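Local coordinates for protein 3,4-dihydroxy-2-butanone 4-phosphate synthase (Acinetobacter baumannii, PDB 6MNZ) that probably converts D-ribulose 5-phosphate to 3,4-dihydroxy-2-butanone 4-phosphate and formate in riboflavin biosynthesis, using magnesium or manganese ions, at residues 35-40 and 106-111; 40-45 and 100-105; 91-96 and 120-125. All coordinates share one frame; numbering follows the deposited sequence.

Contact 1: residues 35-40 and 106-111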
ATOM      1  N   ILE A  35      11.933 -21.336 -20.844  1.00 39.33           N
ATOM      2  CA  ILE A  35      13.172 -22.101 -20.910  1.00 45.63           C
ATOM      3  C   ILE A  35      14.147 -21.527 -19.894  1.00 36.63           C
ATOM      4  O   ILE A  35      14.142 -20.326 -19.611  1.00 39.82           O
ATOM      5  CB  ILE A  35      13.778 -22.079 -22.331  1.00 39.28           C
ATOM      6  CG1 ILE A  35      15.053 -22.922 -22.384  1.00 45.62           C
ATOM      7  CG2 ILE A  35      14.062 -20.646 -22.772  1.00 44.62           C
ATOM      8  CD1 ILE A  35      15.586 -23.123 -23.788  1.00 51.70           C
ATOM      9  N   ALA A  36      15.001 -22.393 -19.356  1.00 31.85           N
ATOM     10  CA  ALA A  36      16.045 -21.944 -18.446  1.00 35.60           C
ATOM     11  C   ALA A  36      16.977 -20.978 -19.163  1.00 46.20           C
ATOM     12  O   ALA A  36      17.599 -21.334 -20.169  1.00 59.91           O
ATOM     13  CB  ALA A  36      16.829 -23.136 -17.902  1.00 29.09           C
ATOM     14  N   ALA A  37      17.060 -19.747 -18.651  1.00 42.49           N
ATOM     15  CA  ALA A  37      17.914 -18.740 -19.267  1.00 37.41           C
ATOM     16  C   ALA A  37      19.344 -19.236 -19.425  1.00 38.87           C
ATOM     17  O   ALA A  37      20.007 -18.913 -20.416  1.00 55.66           O
ATOM     18  CB  ALA A  37      17.889 -17.458 -18.433  1.00 35.37           C
ATOM     19  N   THR A  38      19.783 -20.134 -18.542  1.00 37.67           N
ATOM     20  CA  THR A  38      21.148 -20.636 -18.616  1.00 55.11           C
ATOM     21  C   THR A  38      21.350 -21.548 -19.821  1.00 49.73           C
ATOM     22  O   THR A  38      22.476 -21.676 -20.314  1.00 57.07           O
ATOM     23  CB  THR A  38      21.500 -21.377 -17.327  1.00 62.33           C
ATOM     24  OG1 THR A  38      21.158 -20.562 -16.199  1.00 52.03           O
ATOM     25  CG2 THR A  38      22.984 -21.705 -17.282  1.00 77.33           C
ATOM     26  N   HIS A  39      20.298 -22.232 -20.268  1.00 46.01           N
ATOM     27  CA  HIS A  39      20.390 -23.143 -21.398  1.00 55.13           C
ATOM     28  C   HIS A  39      19.852 -22.540 -22.690  1.00 55.20           C
ATOM     29  O   HIS A  39      19.724 -23.257 -23.688  1.00 45.56           O
ATOM     30  CB  HIS A  39      19.644 -24.443 -21.091  1.00 52.74           C
ATOM     31  CG  HIS A  39      20.285 -25.270 -20.021  1.00 46.93           C
ATOM     32  ND1 HIS A  39      21.475 -25.938 -20.208  1.00 58.07           N
ATOM     33  CD2 HIS A  39      19.888 -25.552 -18.758  1.00 37.62           C
ATOM     34  CE1 HIS A  39      21.810 -26.556 -19.090  1.00 52.74           C
ATOM     35  NE2 HIS A  39      20.861 -26.342 -18.195  1.00 49.07           N
ATOM     36  N   VAL A  40      19.566 -21.236 -22.709  1.00 49.81           N
ATOM     37  CA  VAL A  40      18.944 -20.632 -23.881  1.00 48.64           C
ATOM     38  C   VAL A  40      19.973 -20.494 -24.995  1.00 46.22           C
ATOM     39  O   VAL A  40      21.114 -20.069 -24.766  1.00 59.08           O
ATOM     40  CB  VAL A  40      18.322 -19.271 -23.525  1.00 37.11           C
ATOM     41  CG1 VAL A  40      19.397 -18.209 -23.364  1.00 36.60           C
ATOM     42  CG2 VAL A  40      17.312 -18.860 -24.591  1.00 39.48           C
ATOM     43  N   HIS A 106      22.699 -14.151 -26.773  1.00 43.85           N
ATOM     44  CA  HIS A 106      23.979 -13.749 -26.199  1.00 44.00           C
ATOM     45  C   HIS A 106      23.785 -12.740 -25.075  1.00 42.11           C
ATOM     46  O   HIS A 106      24.447 -12.825 -24.033  1.00 43.70           O
ATOM     47  CB  HIS A 106      24.877 -13.171 -27.293  1.00 36.04           C
ATOM     48  CG  HIS A 106      26.173 -12.623 -26.786  1.00 33.99           C
ATOM     49  ND1 HIS A 106      26.743 -13.028 -25.599  1.00 50.07           N
ATOM     50  CD2 HIS A 106      27.019 -11.704 -27.312  1.00 43.97           C
ATOM     51  CE1 HIS A 106      27.812 -12.291 -25.354  1.00 49.96           C
ATOM     52  NE2 HIS A 106      28.017 -11.499 -26.391  1.00 40.27           N
ATOM     53  N   THR A 107      22.838 -11.814 -25.237  1.00 33.08           N
ATOM     54  CA  THR A 107      22.562 -10.850 -24.176  1.00 46.58           C
ATOM     55  C   THR A 107      22.109 -11.556 -22.903  1.00 44.04           C
ATOM     56  O   THR A 107      22.513 -11.184 -21.796  1.00 41.54           O
ATOM     57  CB  THR A 107      21.506  -9.845 -24.641  1.00 42.68           C
ATOM     58  OG1 THR A 107      22.057  -9.019 -25.675  1.00 37.91           O
ATOM     59  CG2 THR A 107      21.047  -8.968 -23.481  1.00 36.23           C
ATOM     60  N   ILE A 108      21.203 -12.527 -23.036  1.00 36.53           N
ATOM     61  CA  ILE A 108      20.710 -13.249 -21.867  1.00 38.62           C
ATOM     62  C   ILE A 108      21.866 -13.910 -21.127  1.00 38.57           C
ATOM     63  O   ILE A 108      21.976 -13.815 -19.899  1.00 28.67           O
ATOM     64  CB  ILE A 108      19.645 -14.279 -22.285  1.00 41.99           C
ATOM     65  CG1 ILE A 108      18.387 -13.562 -22.776  1.00 25.90           C
ATOM     66  CG2 ILE A 108      19.310 -15.209 -21.127  1.00 36.51           C
ATOM     67  CD1 ILE A 108      17.563 -14.372 -23.753  1.00 37.02           C
ATOM     68  N   GLN A 109      22.757 -14.573 -21.867  1.00 48.00           N
ATOM     69  CA  GLN A 109      23.874 -15.270 -21.240  1.00 48.23           C
ATOM     70  C   GLN A 109      24.673 -14.335 -20.342  1.00 45.76           C
ATOM     71  O   GLN A 109      25.038 -14.699 -19.218  1.00 41.30           O
ATOM     72  CB  GLN A 109      24.778 -15.884 -22.309  1.00 54.23           C
ATOM     73  CG  GLN A 109      24.105 -16.952 -23.164  1.00 51.18           C
ATOM     74  CD  GLN A 109      23.419 -18.028 -22.341  1.00 64.68           C
ATOM     75  OE1 GLN A 109      22.428 -18.606 -22.780  1.00 64.17           O
ATOM     76  NE2 GLN A 109      24.046 -18.424 -21.237  1.00 65.74           N
ATOM     77  N   ALA A 110      24.932 -13.113 -20.814  1.00 55.07           N
ATOM     78  CA  ALA A 110      25.694 -12.160 -20.017  1.00 45.87           C
ATOM     79  C   ALA A 110      24.983 -11.849 -18.709  1.00 39.50           C
ATOM     80  O   ALA A 110      25.619 -11.774 -17.650  1.00 42.53           O
ATOM     81  CB  ALA A 110      25.928 -10.878 -20.816  1.00 32.87           C
ATOM     82  N   ALA A 111      23.654 -11.738 -18.747  1.00 37.66           N
ATOM     83  CA  ALA A 111      22.909 -11.398 -17.541  1.00 41.39           C
ATOM     84  C   ALA A 111      22.949 -12.534 -16.527  1.00 40.12           C
ATOM     85  O   ALA A 111      23.171 -12.299 -15.333  1.00 40.22           O
ATOM     86  CB  ALA A 111      21.465 -11.051 -17.899  1.00 46.27           C
TER

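Contact 2: residues 40-45 and 100-105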
ATOM      1  N   VAL A  40      19.566 -21.236 -22.709  1.00 49.81           N
ATOM      2  CA  VAL A  40      18.944 -20.632 -23.881  1.00 48.64           C
ATOM      3  C   VAL A  40      19.973 -20.494 -24.995  1.00 46.22           C
ATOM      4  O   VAL A  40      21.114 -20.069 -24.766  1.00 59.08           O
ATOM      5  CB  VAL A  40      18.322 -19.271 -23.525  1.00 37.11           C
ATOM      6  CG1 VAL A  40      19.397 -18.209 -23.364  1.00 36.60           C
ATOM      7  CG2 VAL A  40      17.312 -18.860 -24.591  1.00 39.48           C
ATOM      8  N   ARG A  41      19.551 -20.782 -26.217  1.00 47.79           N
ATOM      9  CA  ARG A  41      20.420 -20.828 -27.382  1.00 48.70           C
ATOM     10  C   ARG A  41      19.795 -20.024 -28.509  1.00 38.20           C
ATOM     11  O   ARG A  41      18.601 -19.708 -28.463  1.00 35.92           O
ATOM     12  CB  ARG A  41      20.658 -22.275 -27.842  1.00 45.04           C
ATOM     13  CG  ARG A  41      21.141 -23.201 -26.734  1.00 53.18           C
ATOM     14  CD  ARG A  41      21.032 -24.663 -27.133  1.00 45.84           C
ATOM     15  NE  ARG A  41      19.673 -25.027 -27.525  1.00 53.40           N
ATOM     16  CZ  ARG A  41      19.310 -26.238 -27.934  1.00 59.98           C
ATOM     17  NH1 ARG A  41      20.138 -27.264 -27.794  1.00 89.53           N
ATOM     18  NH2 ARG A  41      18.072 -26.448 -28.363  1.00 61.99           N
ATOM     19  N   PRO A  42      20.613 -19.528 -29.445  1.00 35.66           N
ATOM     20  CA  PRO A  42      20.066 -18.755 -30.569  1.00 36.50           C
ATOM     21  C   PRO A  42      18.785 -19.340 -31.139  1.00 26.88           C
ATOM     22  O   PRO A  42      17.780 -18.634 -31.265  1.00 26.09           O
ATOM     23  CB  PRO A  42      21.203 -18.791 -31.598  1.00 39.16           C
ATOM     24  CG  PRO A  42      22.451 -18.875 -30.764  1.00 45.36           C
ATOM     25  CD  PRO A  42      22.088 -19.578 -29.471  1.00 39.81           C
ATOM     26  N   GLU A  43      18.794 -20.635 -31.459  1.00 37.51           N
ATOM     27  CA  GLU A  43      17.620 -21.251 -32.065  1.00 44.09           C
ATOM     28  C   GLU A  43      16.435 -21.301 -31.112  1.00 36.51           C
ATOM     29  O   GLU A  43      15.291 -21.382 -31.572  1.00 34.18           O
ATOM     30  CB  GLU A  43      17.949 -22.666 -32.547  1.00 38.58           C
ATOM     31  CG  GLU A  43      18.074 -22.805 -34.061  1.00 66.81           C
ATOM     32  CD  GLU A  43      16.860 -22.280 -34.808  1.00 68.27           C
ATOM     33  OE1 GLU A  43      17.006 -21.278 -35.540  1.00 59.95           O
ATOM     34  OE2 GLU A  43      15.740 -22.773 -34.550  1.00 64.41           O
ATOM     35  N   ASP A  44      16.668 -21.154 -29.806  1.00 48.27           N
ATOM     36  CA  ASP A  44      15.556 -21.096 -28.863  1.00 43.57           C
ATOM     37  C   ASP A  44      14.843 -19.751 -28.935  1.00 37.60           C
ATOM     38  O   ASP A  44      13.611 -19.702 -29.029  1.00 39.24           O
ATOM     39  CB  ASP A  44      16.058 -21.364 -27.444  1.00 39.89           C
ATOM     40  CG  ASP A  44      16.503 -22.799 -27.247  1.00 42.87           C
ATOM     41  OD1 ASP A  44      15.643 -23.701 -27.315  1.00 39.56           O
ATOM     42  OD2 ASP A  44      17.697 -23.017 -26.952  1.00 51.15           O
ATOM     43  N   ILE A  45      15.602 -18.656 -28.998  1.00 42.68           N
ATOM     44  CA  ILE A  45      14.991 -17.343 -29.183  1.00 32.03           C
ATOM     45  C   ILE A  45      14.255 -17.286 -30.515  1.00 33.16           C
ATOM     46  O   ILE A  45      13.159 -16.722 -30.613  1.00 30.01           O
ATOM     47  CB  ILE A  45      16.056 -16.235 -29.081  1.00 30.21           C
ATOM     48  CG1 ILE A  45      16.840 -16.354 -27.772  1.00 27.87           C
ATOM     49  CG2 ILE A  45      15.408 -14.863 -29.187  1.00 33.52           C
ATOM     50  CD1 ILE A  45      15.975 -16.344 -26.527  1.00 34.21           C
ATOM     51  N   SER A 100      18.986  -9.602 -33.254  1.00 48.42           N
ATOM     52  CA  SER A 100      19.139 -10.921 -33.850  1.00 31.59           C
ATOM     53  C   SER A 100      18.891 -12.007 -32.809  1.00 38.65           C
ATOM     54  O   SER A 100      19.130 -11.820 -31.613  1.00 41.98           O
ATOM     55  CB  SER A 100      20.541 -11.071 -34.440  1.00 45.46           C
ATOM     56  OG  SER A 100      20.779 -12.399 -34.873  1.00 45.11           O
ATOM     57  N   ALA A 101      18.478 -13.181 -33.290  1.00 39.42           N
ATOM     58  CA  ALA A 101      18.192 -14.292 -32.389  1.00 29.31           C
ATOM     59  C   ALA A 101      19.421 -14.659 -31.568  1.00 29.96           C
ATOM     60  O   ALA A 101      19.352 -14.769 -30.339  1.00 25.94           O
ATOM     61  CB  ALA A 101      17.698 -15.498 -33.188  1.00 35.52           C
ATOM     62  N   ALA A 102      20.575 -14.779 -32.227  1.00 34.02           N
ATOM     63  CA  ALA A 102      21.810 -15.074 -31.508  1.00 31.02           C
ATOM     64  C   ALA A 102      22.147 -13.966 -30.519  1.00 40.30           C
ATOM     65  O   ALA A 102      22.639 -14.236 -29.417  1.00 28.50           O
ATOM     66  CB  ALA A 102      22.956 -15.278 -32.500  1.00 28.86           C
ATOM     67  N   GLU A 103      22.076 -12.712 -30.971  1.00 47.25           N
ATOM     68  CA  GLU A 103      22.532 -11.601 -30.141  1.00 39.18           C
ATOM     69  C   GLU A 103      21.665 -11.449 -28.897  1.00 34.54           C
ATOM     70  O   GLU A 103      22.188 -11.321 -27.784  1.00 45.16           O
ATOM     71  CB  GLU A 103      22.534 -10.307 -30.953  1.00 37.37           C
ATOM     72  CG  GLU A 103      23.673 -10.210 -31.957  1.00 41.11           C
ATOM     73  CD  GLU A 103      23.868  -8.802 -32.501  1.00 34.98           C
ATOM     74  OE1 GLU A 103      24.465  -8.668 -33.591  1.00 33.82           O
ATOM     75  OE2 GLU A 103      23.604  -7.831 -31.758  1.00 42.45           O
ATOM     76  N   ARG A 104      20.349 -11.610 -29.046  1.00 32.11           N
ATOM     77  CA  ARG A 104      19.473 -11.649 -27.882  1.00 41.87           C
ATOM     78  C   ARG A 104      19.857 -12.787 -26.946  1.00 40.30           C
ATOM     79  O   ARG A 104      20.050 -12.579 -25.742  1.00 46.59           O
ATOM     80  CB  ARG A 104      18.019 -11.792 -28.332  1.00 30.07           C
ATOM     81  CG  ARG A 104      17.333 -10.474 -28.636  1.00 33.19           C
ATOM     82  CD  ARG A 104      15.852 -10.672 -28.895  1.00 23.10           C
ATOM     83  NE  ARG A 104      15.493 -10.369 -30.275  1.00 36.33           N
ATOM     84  CZ  ARG A 104      14.288 -10.574 -30.792  1.00 29.71           C
ATOM     85  NH1 ARG A 104      13.313 -11.049 -30.031  1.00 32.37           N
ATOM     86  NH2 ARG A 104      14.053 -10.288 -32.065  1.00 41.66           N
ATOM     87  N   ALA A 105      19.953 -14.006 -27.481  1.00 36.31           N
ATOM     88  CA  ALA A 105      20.469 -15.126 -26.702  1.00 31.59           C
ATOM     89  C   ALA A 105      21.780 -14.757 -26.018  1.00 37.41           C
ATOM     90  O   ALA A 105      21.914 -14.887 -24.797  1.00 45.20           O
ATOM     91  CB  ALA A 105      20.654 -16.347 -27.604  1.00 34.64           C
TER

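Contact 3: residues 91-96 and 120-125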
ATOM      1  N   ALA A  91      21.124  -5.166 -22.707  1.00 35.84           N
ATOM      2  CA  ALA A  91      21.958  -5.533 -23.840  1.00 38.64           C
ATOM      3  C   ALA A  91      23.345  -5.913 -23.349  1.00 41.66           C
ATOM      4  O   ALA A  91      23.841  -5.370 -22.358  1.00 50.29           O
ATOM      5  CB  ALA A  91      22.043  -4.391 -24.858  1.00 35.11           C
ATOM      6  N   ALA A  92      23.958  -6.871 -24.039  1.00 39.53           N
ATOM      7  CA  ALA A  92      25.325  -7.273 -23.755  1.00 33.69           C
ATOM      8  C   ALA A  92      26.294  -6.470 -24.624  1.00 45.08           C
ATOM      9  O   ALA A  92      25.994  -5.347 -25.038  1.00 63.15           O
ATOM     10  CB  ALA A  92      25.485  -8.776 -23.967  1.00 36.70           C
ATOM     11  N   GLU A  93      27.554  -6.901 -24.640  1.00 55.55           N
ATOM     12  CA  GLU A  93      28.624  -6.260 -25.400  1.00 52.56           C
ATOM     13  C   GLU A  93      29.441  -7.303 -26.156  1.00 44.43           C
ATOM     14  O   GLU A  93      30.672  -7.338 -26.093  1.00 65.61           O
ATOM     15  CB  GLU A  93      29.516  -5.435 -24.477  1.00 41.50           C
ATOM     16  CG  GLU A  93      28.755  -4.449 -23.600  1.00 44.28           C
ATOM     17  CD  GLU A  93      28.124  -5.108 -22.387  1.00 47.69           C
ATOM     18  OE1 GLU A  93      27.998  -6.351 -22.386  1.00 53.28           O
ATOM     19  OE2 GLU A  93      27.832  -4.397 -21.404  1.00 61.22           O
ATOM     20  N   GLY A  94      28.751  -8.205 -26.849  1.00 33.63           N
ATOM     21  CA  GLY A  94      29.219  -8.690 -28.131  1.00 42.78           C
ATOM     22  C   GLY A  94      28.218  -8.445 -29.241  1.00 52.92           C
ATOM     23  O   GLY A  94      28.087  -9.255 -30.165  1.00 36.08           O
ATOM     24  N   ILE A  95      27.515  -7.321 -29.164  1.00 40.01           N
ATOM     25  CA  ILE A  95      26.293  -7.096 -29.923  1.00 39.76           C
ATOM     26  C   ILE A  95      26.527  -5.942 -30.883  1.00 32.09           C
ATOM     27  O   ILE A  95      27.307  -5.026 -30.600  1.00 44.15           O
ATOM     28  CB  ILE A  95      25.096  -6.805 -28.995  1.00 43.54           C
ATOM     29  CG1 ILE A  95      25.234  -5.414 -28.376  1.00 47.52           C
ATOM     30  CG2 ILE A  95      25.002  -7.874 -27.911  1.00 41.04           C
ATOM     31  CD1 ILE A  95      24.180  -5.096 -27.343  1.00 54.63           C
ATOM     32  N   THR A  96      25.900  -6.018 -32.056  1.00 35.15           N
ATOM     33  CA  THR A  96      25.802  -4.857 -32.932  1.00 40.53           C
ATOM     34  C   THR A  96      24.487  -4.111 -32.742  1.00 41.36           C
ATOM     35  O   THR A  96      24.468  -3.000 -32.203  1.00 43.15           O
ATOM     36  CB  THR A  96      25.940  -5.284 -34.398  1.00 46.27           C
ATOM     37  OG1 THR A  96      25.192  -6.487 -34.618  1.00 30.68           O
ATOM     38  CG2 THR A  96      27.398  -5.518 -34.756  1.00 51.74           C
ATOM     39  N   ASP A 120      29.198  -6.150 -17.529  1.00 36.83           N
ATOM     40  CA  ASP A 120      28.866  -7.150 -18.535  1.00 39.52           C
ATOM     41  C   ASP A 120      27.632  -6.786 -19.353  1.00 38.83           C
ATOM     42  O   ASP A 120      27.253  -7.566 -20.234  1.00 40.63           O
ATOM     43  CB  ASP A 120      28.653  -8.509 -17.866  1.00 37.76           C
ATOM     44  CG  ASP A 120      29.938  -9.095 -17.313  1.00 33.63           C
ATOM     45  OD1 ASP A 120      29.856 -10.031 -16.489  1.00 42.43           O
ATOM     46  OD2 ASP A 120      31.022  -8.565 -17.633  1.00 50.74           O
ATOM     47  N   ILE A 121      26.953  -5.685 -19.036  1.00 36.29           N
ATOM     48  CA  ILE A 121      25.587  -5.453 -19.495  1.00 35.03           C
ATOM     49  C   ILE A 121      25.342  -3.952 -19.539  1.00 34.33           C
ATOM     50  O   ILE A 121      26.037  -3.173 -18.881  1.00 45.89           O
ATOM     51  CB  ILE A 121      24.566  -6.179 -18.582  1.00 43.84           C
ATOM     52  CG1 ILE A 121      23.211  -6.318 -19.278  1.00 45.59           C
ATOM     53  CG2 ILE A 121      24.405  -5.451 -17.240  1.00 34.68           C
ATOM     54  CD1 ILE A 121      23.208  -7.263 -20.481  1.00 54.22           C
ATOM     55  N   VAL A 122      24.400  -3.542 -20.387  1.00 33.99           N
ATOM     56  CA  VAL A 122      24.107  -2.133 -20.614  1.00 32.33           C
ATOM     57  C   VAL A 122      22.604  -1.970 -20.814  1.00 31.51           C
ATOM     58  O   VAL A 122      21.899  -2.912 -21.179  1.00 32.40           O
ATOM     59  CB  VAL A 122      24.884  -1.560 -21.822  1.00 41.65           C
ATOM     60  CG1 VAL A 122      26.376  -1.513 -21.527  1.00 45.24           C
ATOM     61  CG2 VAL A 122      24.615  -2.369 -23.087  1.00 34.81           C
ATOM     62  N   GLN A 123      22.158  -0.714 -20.758  1.00 32.76           N
ATOM     63  CA  GLN A 123      20.765  -0.347 -20.968  1.00 31.57           C
ATOM     64  C   GLN A 123      20.715   0.915 -21.817  1.00 40.71           C
ATOM     65  O   GLN A 123      21.522   1.831 -21.604  1.00 52.50           O
ATOM     66  CB  GLN A 123      20.036  -0.100 -19.640  1.00 43.23           C
ATOM     67  CG  GLN A 123      20.201  -1.207 -18.617  1.00 49.74           C
ATOM     68  CD  GLN A 123      21.502  -1.103 -17.846  1.00 39.98           C
ATOM     69  OE1 GLN A 123      22.276  -2.059 -17.788  1.00 46.02           O
ATOM     70  NE2 GLN A 123      21.718   0.033 -17.193  1.00 27.55           N
ATOM     71  N   PRO A 124      19.727   1.042 -22.718  1.00 53.41           N
ATOM     72  CA  PRO A 124      18.671   0.069 -23.018  1.00 32.08           C
ATOM     73  C   PRO A 124      19.159  -1.000 -23.978  1.00 30.50           C
ATOM     74  O   PRO A 124      20.294  -0.898 -24.440  1.00 39.41           O
ATOM     75  CB  PRO A 124      17.579   0.926 -23.653  1.00 34.41           C
ATOM     76  CG  PRO A 124      18.323   2.029 -24.325  1.00 41.52           C
ATOM     77  CD  PRO A 124      19.586   2.267 -23.528  1.00 42.08           C
ATOM     78  N   GLY A 125      18.248  -1.840 -24.461  1.00 41.07           N
ATOM     79  CA  GLY A 125      18.630  -2.932 -25.332  1.00 60.01           C
ATOM     80  C   GLY A 125      17.466  -3.522 -26.100  1.00 49.31           C
ATOM     81  O   GLY A 125      16.504  -2.817 -26.419  1.00 72.94           O
TER

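Contact 1: residues 35-40 and 106-111
Ile-108 lays its CG2 methyl over two small apolar groups of the facing chain. CG2 lies 3.8 Å from CB of Ala-37 and 3.7 Å from CG1 of Val-40, so a single branch serves both. With CG1 beside the backbone N (chi1 -68°), CG2 is left anti to that N and is the branch that faces segment 35-40. The Val-40 and Ile-108 side chains meet at about a right angle. On Val-40 it is CG1 that touches.

Gln-109 approaches beside this apolar patch, running past Val-40 in the opposite direction. Its chain bends at chi2 (-51°), which swings the amide toward the backbone: CD is 3.9 Å from Val-40 O and 4.0 Å from Ala-37 O. The amide is probably modelled the wrong way round, so no individual bond is assigned to it.

The segment 35-40 carries the end of strand 31-36 through a 3-10 turn, in which His-39 N bonds to Ala-36 O at 2.8 Å. Behind the contact, Val-161 of strand 160-164 touches Ala-37, Val-40 and Ile-108, so the methyl contacts belong to the packing of helix 101-112 on the mixed sheet of the DHBP synthase domain. If the Gln-109 amide is turned back, its N-H could donate to Val-40 O or Ala-37 O; the polar side may therefore be hydrogen-bonded, but the model does not settle it.

Contact 2: residues 40-45 and 100-105
Ile-45 lies against the start of helix 101-112, and its carbons can be followed outward. CB lies 3.8 Å from the carbonyl O of Ala-101. From there the side chain forks: CG2, anti to the backbone N, comes to 4.1 Å from CB of Arg-104, while CG1, beside that N (chi1 -54°), rests 3.8 Å from CB of Ala-105. The tip, CD1, continues to Ile-108 one turn further along, 3.8 Å from its CD1. The guanidinium of Arg-104 is held by the carbonyl of Ile-99.

Pro-42 forms the outer half of the contact. Its CB stands 3.8 Å from CA of Ala-102, and its CD lies 4.0 Å from CB of Ala-105. Ala-105 CB is therefore flanked by both Pro-42 and Ile-45.

Arg-41, the N-cap residue of helix 42-52, is tied to Asp-44 by a salt bridge, NE to OD2 2.9 Å, nearly straight at 166°. Asp-44 OD2 also takes a weak bond from Arg-41 N, so one oxygen meets both the backbone and the side chain of the N-cap residue.

The CA atoms of Pro-42 and Ala-102 come within 4.2 Å, evidence that the N-terminal turns of helices 42-52 and 101-112 pack closely. Ala-101, Ala-102 and Ala-105 offer only methyls at this helix pair of the alpha/beta DHBP synthase domain.

Contact 3: residues 91-96 and 120-125
Ala-91 and Val-122 form one antiparallel beta bridge, a hydrogen-bonded pair whose two peptides answer each other. Ala-91 N donates to Val-122 O at 2.8 Å, with an N-H...O angle of 143°. In return Val-122 N donates to Ala-91 O at 2.7 Å, although the position of that oxygen is less certain. One residue further on, Ala-92 N has turned away from the pair and makes a weak bond to Thr-107 OG1 on helix 101-112.

Glu-93 extends the contact past the bridge. Its chain bends at chi2 (80°), which brings the carboxylate alongside the peptide joining Asp-120 to Ile-121. OE2 is 2.8 Å from Ile-121 N, but at too poor an angle for a hydrogen bond. The other carboxylate oxygen, Glu-93 OE1, comes to 2.6 Å from Asp-120 O. The Asp-120 carboxylate is engaged separately, OD1 accepting from Lys-117 N. At the far end of the loop, Thr-96 OG1 is bonded to Glu-103 OE1.

Beyond Val-122 the chain turns a corner at Gln-123 and Pro-124, with a cis peptide before the proline, and brings Gly-125 up to Ala-91. As a result, Ala-91 CB touches two parts of the same segment, 3.7 Å from Val-122 CG2 and 3.7 Å from Gly-125 CA.

From the N terminus, the chain leaves strand 31-36 through residues 35-40 and enters helix 42-52 at 40-45. Val-40 belongs to both segments. After strand 57-60 and a long excursion it passes through 91-96 to helix 101-112, whose first turns, 100-105, close contact 2 and whose next residues, 106-111, close contact 1. Contact 2 therefore lies within the span of contact 1. Contact 3 crosses both: it opens at 91-96, before the helix, and closes at 120-125, ahead of strand 127-131. Helix 101-112 is the common element, facing the strand end and helix 42-52 in contacts 1 and 2, while Thr-107 and Glu-103 reach the loop of contact 3.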